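Local coordinates for pectate lyase 47 (Bacillus sp. TS-47, PDB 1VBL), which probably cleaves pectate, the polygalacturonate of plant cell walls, by calcium-dependent eliminative lysis, as a secreted, thermostable lyase of polysaccharide lyase family 1, at residues Arg285-Arg290 with Tyr313-Gly318. Sequence-based numbering, arbitrary orientation.
Sequences RLPRVR and YAWGVG
Arg288 and Gly316 sit side by side as a parallel pair, their CA atoms 3.9 Å apart, and Val289 pairs in the same way with Val317. Gly316 hydrogen-bonds to the other segment through both its backbone groups: its N gives a nearly straight hydrogen bond to Pro287 O, and its O takes Val289 N at 2.8 Å, also almost linear. One step earlier, where a cis peptide leads into Pro287, Leu286 N reaches Ala314 O at 2.6 Å, in the carbonyl plane but bent at the hydrogen (145°). The two strands belong to successive coils of the right-handed parallel beta-helix of family 1 pectate lyases, in a sheet where 288-289 lies between 253-257 and 315-318. Tyr313 leans over the start of this pairing. With chi1 at 76°, CG is tucked between the two backbone arms of Tyr313, and the ring swings across to Arg285 and Arg288, with OH 3.3 Å from Arg285 CG and 3.5 Å from Arg288 CB. A water in the ring plane joins Tyr313 OH (2.7 Å) to Arg285 NE; the Arg285 side chain lies about 5 Å (nearest atoms) from those of Asp229 and Asp233, which bind the calcium ion. With an alanine at Tyr313, the water would probably lose one of its anchors and the aliphatic stems of both arginines their cover. Arg288 NH1 sits over the centre of the Arg290 guanidinium, whose NE is salt-bridged to Asp261. Leu286 rests CD1 on Ala314 CB, while Leu286 O meets the edge of the Trp315 indole at CD1 (3.3 Å), the indole NE1 being hydrogen-bonded to Tyr301 OH.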
ATOM      1  N   ARG A 285       6.458   4.332  -5.940  1.00 11.22           N
ATOM      2  CA  ARG A 285       5.172   4.748  -5.365  1.00 10.64           C
ATOM      3  C   ARG A 285       5.262   4.944  -3.858  1.00 10.81           C
ATOM      4  O   ARG A 285       4.654   4.196  -3.093  1.00 10.88           O
ATOM      5  CB  ARG A 285       4.093   3.703  -5.676  1.00 13.11           C
ATOM      6  CG  ARG A 285       3.891   3.431  -7.161  1.00 13.22           C
ATOM      7  CD  ARG A 285       2.758   2.437  -7.371  1.00 16.57           C
ATOM      8  NE  ARG A 285       2.475   2.207  -8.785  1.00 17.74           N
ATOM      9  CZ  ARG A 285       1.506   1.413  -9.232  1.00 18.51           C
ATOM     10  NH1 ARG A 285       0.722   0.769  -8.377  1.00 17.51           N
ATOM     11  NH2 ARG A 285       1.316   1.265 -10.537  1.00 20.10           N
ATOM     12  N   LEU A 286       5.990   5.975  -3.437  1.00 10.27           N
ATOM     13  CA  LEU A 286       6.183   6.234  -2.013  1.00 10.14           C
ATOM     14  C   LEU A 286       5.696   7.598  -1.517  1.00 10.02           C
ATOM     15  O   LEU A 286       6.399   8.263  -0.761  1.00 12.15           O
ATOM     16  CB  LEU A 286       7.671   6.094  -1.676  1.00  7.67           C
ATOM     17  CG  LEU A 286       8.417   4.945  -2.359  1.00  7.67           C
ATOM     18  CD1 LEU A 286       9.884   4.956  -1.926  1.00  8.01           C
ATOM     19  CD2 LEU A 286       7.761   3.618  -1.990  1.00  7.42           C
ATOM     20  N   PRO A 287       4.479   8.021  -1.898  1.00 11.05           N
ATOM     21  CA  PRO A 287       3.493   7.350  -2.746  1.00 10.51           C
ATOM     22  C   PRO A 287       3.440   7.976  -4.143  1.00 10.92           C
ATOM     23  O   PRO A 287       4.168   8.922  -4.430  1.00 11.30           O
ATOM     24  CB  PRO A 287       2.203   7.612  -1.997  1.00  9.63           C
ATOM     25  CG  PRO A 287       2.381   9.071  -1.635  1.00  9.45           C
ATOM     26  CD  PRO A 287       3.855   9.170  -1.208  1.00 10.31           C
ATOM     27  N   ARG A 288       2.575   7.433  -4.999  1.00 11.15           N
ATOM     28  CA  ARG A 288       2.350   7.973  -6.342  1.00 11.06           C
ATOM     29  C   ARG A 288       0.969   8.604  -6.187  1.00 10.75           C
ATOM     30  O   ARG A 288       0.005   7.915  -5.854  1.00 10.83           O
ATOM     31  CB  ARG A 288       2.284   6.870  -7.393  1.00 11.54           C
ATOM     32  CG  ARG A 288       2.109   7.410  -8.817  1.00 13.48           C
ATOM     33  CD  ARG A 288       1.626   6.316  -9.761  1.00 14.22           C
ATOM     34  NE  ARG A 288       1.689   6.704 -11.172  1.00 15.87           N
ATOM     35  CZ  ARG A 288       0.965   7.667 -11.737  1.00 16.74           C
ATOM     36  NH1 ARG A 288       0.099   8.373 -11.021  1.00 14.83           N
ATOM     37  NH2 ARG A 288       1.105   7.918 -13.034  1.00 16.46           N
ATOM     38  N   VAL A 289       0.869   9.903  -6.435  1.00 11.84           N
ATOM     39  CA  VAL A 289      -0.393  10.612  -6.233  1.00 12.67           C
ATOM     40  C   VAL A 289      -1.083  11.256  -7.428  1.00 13.67           C
ATOM     41  O   VAL A 289      -0.434  11.810  -8.309  1.00 13.70           O
ATOM     42  CB  VAL A 289      -0.195  11.737  -5.191  1.00 12.63           C
ATOM     43  CG1 VAL A 289      -1.520  12.426  -4.908  1.00 11.32           C
ATOM     44  CG2 VAL A 289       0.420  11.169  -3.920  1.00 10.98           C
ATOM     45  N   ARG A 290      -2.412  11.186  -7.417  1.00 15.34           N
ATOM     46  CA  ARG A 290      -3.259  11.813  -8.423  1.00 15.10           C
ATOM     47  C   ARG A 290      -4.376  12.527  -7.638  1.00 14.69           C
ATOM     48  O   ARG A 290      -4.911  11.966  -6.686  1.00 13.00           O
ATOM     49  CB  ARG A 290      -3.931  10.777  -9.340  1.00 15.28           C
ATOM     50  CG  ARG A 290      -3.018   9.995 -10.306  1.00 13.75           C
ATOM     51  CD  ARG A 290      -3.879   9.033 -11.146  1.00 14.70           C
ATOM     52  NE  ARG A 290      -3.189   8.428 -12.290  1.00 14.59           N
ATOM     53  CZ  ARG A 290      -2.650   7.208 -12.302  1.00 15.88           C
ATOM     54  NH1 ARG A 290      -2.706   6.431 -11.228  1.00 14.26           N
ATOM     55  NH2 ARG A 290      -2.059   6.755 -13.404  1.00 16.02           N
ATOM     56  N   TYR A 313      11.861   5.444  -7.990  1.00 14.17           N
ATOM     57  CA  TYR A 313      11.502   6.797  -7.573  1.00 11.89           C
ATOM     58  C   TYR A 313      10.710   6.724  -6.272  1.00 12.43           C
ATOM     59  O   TYR A 313      10.207   5.659  -5.901  1.00 11.84           O
ATOM     60  CB  TYR A 313      10.672   7.489  -8.663  1.00 12.28           C
ATOM     61  CG  TYR A 313       9.229   7.043  -8.742  1.00 13.78           C
ATOM     62  CD1 TYR A 313       8.250   7.645  -7.951  1.00 13.03           C
ATOM     63  CD2 TYR A 313       8.839   6.016  -9.606  1.00 14.70           C
ATOM     64  CE1 TYR A 313       6.919   7.240  -8.015  1.00 14.28           C
ATOM     65  CE2 TYR A 313       7.504   5.601  -9.677  1.00 14.03           C
ATOM     66  CZ  TYR A 313       6.554   6.221  -8.879  1.00 14.91           C
ATOM     67  OH  TYR A 313       5.237   5.836  -8.947  1.00 13.91           O
ATOM     68  N   ALA A 314      10.598   7.851  -5.576  1.00 11.48           N
ATOM     69  CA  ALA A 314       9.863   7.878  -4.320  1.00 11.04           C
ATOM     70  C   ALA A 314       8.523   8.588  -4.473  1.00 11.70           C
ATOM     71  O   ALA A 314       7.468   7.973  -4.324  1.00 11.17           O
ATOM     72  CB  ALA A 314      10.697   8.565  -3.239  1.00 11.04           C
ATOM     73  N   TRP A 315       8.568   9.880  -4.785  1.00 10.20           N
ATOM     74  CA  TRP A 315       7.348  10.665  -4.930  1.00 10.60           C
ATOM     75  C   TRP A 315       6.852  10.783  -6.368  1.00 11.62           C
ATOM     76  O   TRP A 315       7.502  11.398  -7.219  1.00 12.41           O
ATOM     77  CB  TRP A 315       7.554  12.059  -4.340  1.00 10.63           C
ATOM     78  CG  TRP A 315       7.900  12.041  -2.877  1.00 12.18           C
ATOM     79  CD1 TRP A 315       7.592  11.064  -1.971  1.00 11.42           C
ATOM     80  CD2 TRP A 315       8.578  13.069  -2.146  1.00 12.18           C
ATOM     81  NE1 TRP A 315       8.038  11.423  -0.718  1.00 12.65           N
ATOM     82  CE2 TRP A 315       8.646  12.649  -0.798  1.00 11.89           C
ATOM     83  CE3 TRP A 315       9.133  14.306  -2.499  1.00 13.00           C
ATOM     84  CZ2 TRP A 315       9.248  13.424   0.201  1.00 10.75           C
ATOM     85  CZ3 TRP A 315       9.732  15.077  -1.506  1.00 13.95           C
ATOM     86  CH2 TRP A 315       9.783  14.630  -0.170  1.00 12.94           C
ATOM     87  N   GLY A 316       5.692  10.187  -6.624  1.00 11.12           N
ATOM     88  CA  GLY A 316       5.108  10.234  -7.950  1.00 12.29           C
ATOM     89  C   GLY A 316       4.103  11.364  -8.038  1.00 12.77           C
ATOM     90  O   GLY A 316       3.049  11.323  -7.398  1.00 12.69           O
ATOM     91  N   VAL A 317       4.436  12.384  -8.823  1.00 11.73           N
ATOM     92  CA  VAL A 317       3.560  13.531  -9.002  1.00 13.05           C
ATOM     93  C   VAL A 317       2.650  13.247 -10.195  1.00 14.07           C
ATOM     94  O   VAL A 317       3.063  13.369 -11.351  1.00 15.20           O
ATOM     95  CB  VAL A 317       4.378  14.815  -9.259  1.00 12.84           C
ATOM     96  CG1 VAL A 317       3.446  15.994  -9.507  1.00 13.76           C
ATOM     97  CG2 VAL A 317       5.279  15.102  -8.065  1.00 14.50           C
ATOM     98  N   GLY A 318       1.415  12.852  -9.901  1.00 13.49           N
ATOM     99  CA  GLY A 318       0.461  12.540 -10.947  1.00 12.79           C
ATOM    100  C   GLY A 318      -0.474  13.689 -11.254  1.00 13.05           C
ATOM    101  O   GLY A 318      -0.380  14.763 -10.656  1.00 13.34           O
TER
HETATM  102  O   HOH W   1       4.591   3.635 -10.340  1.00 15.05           O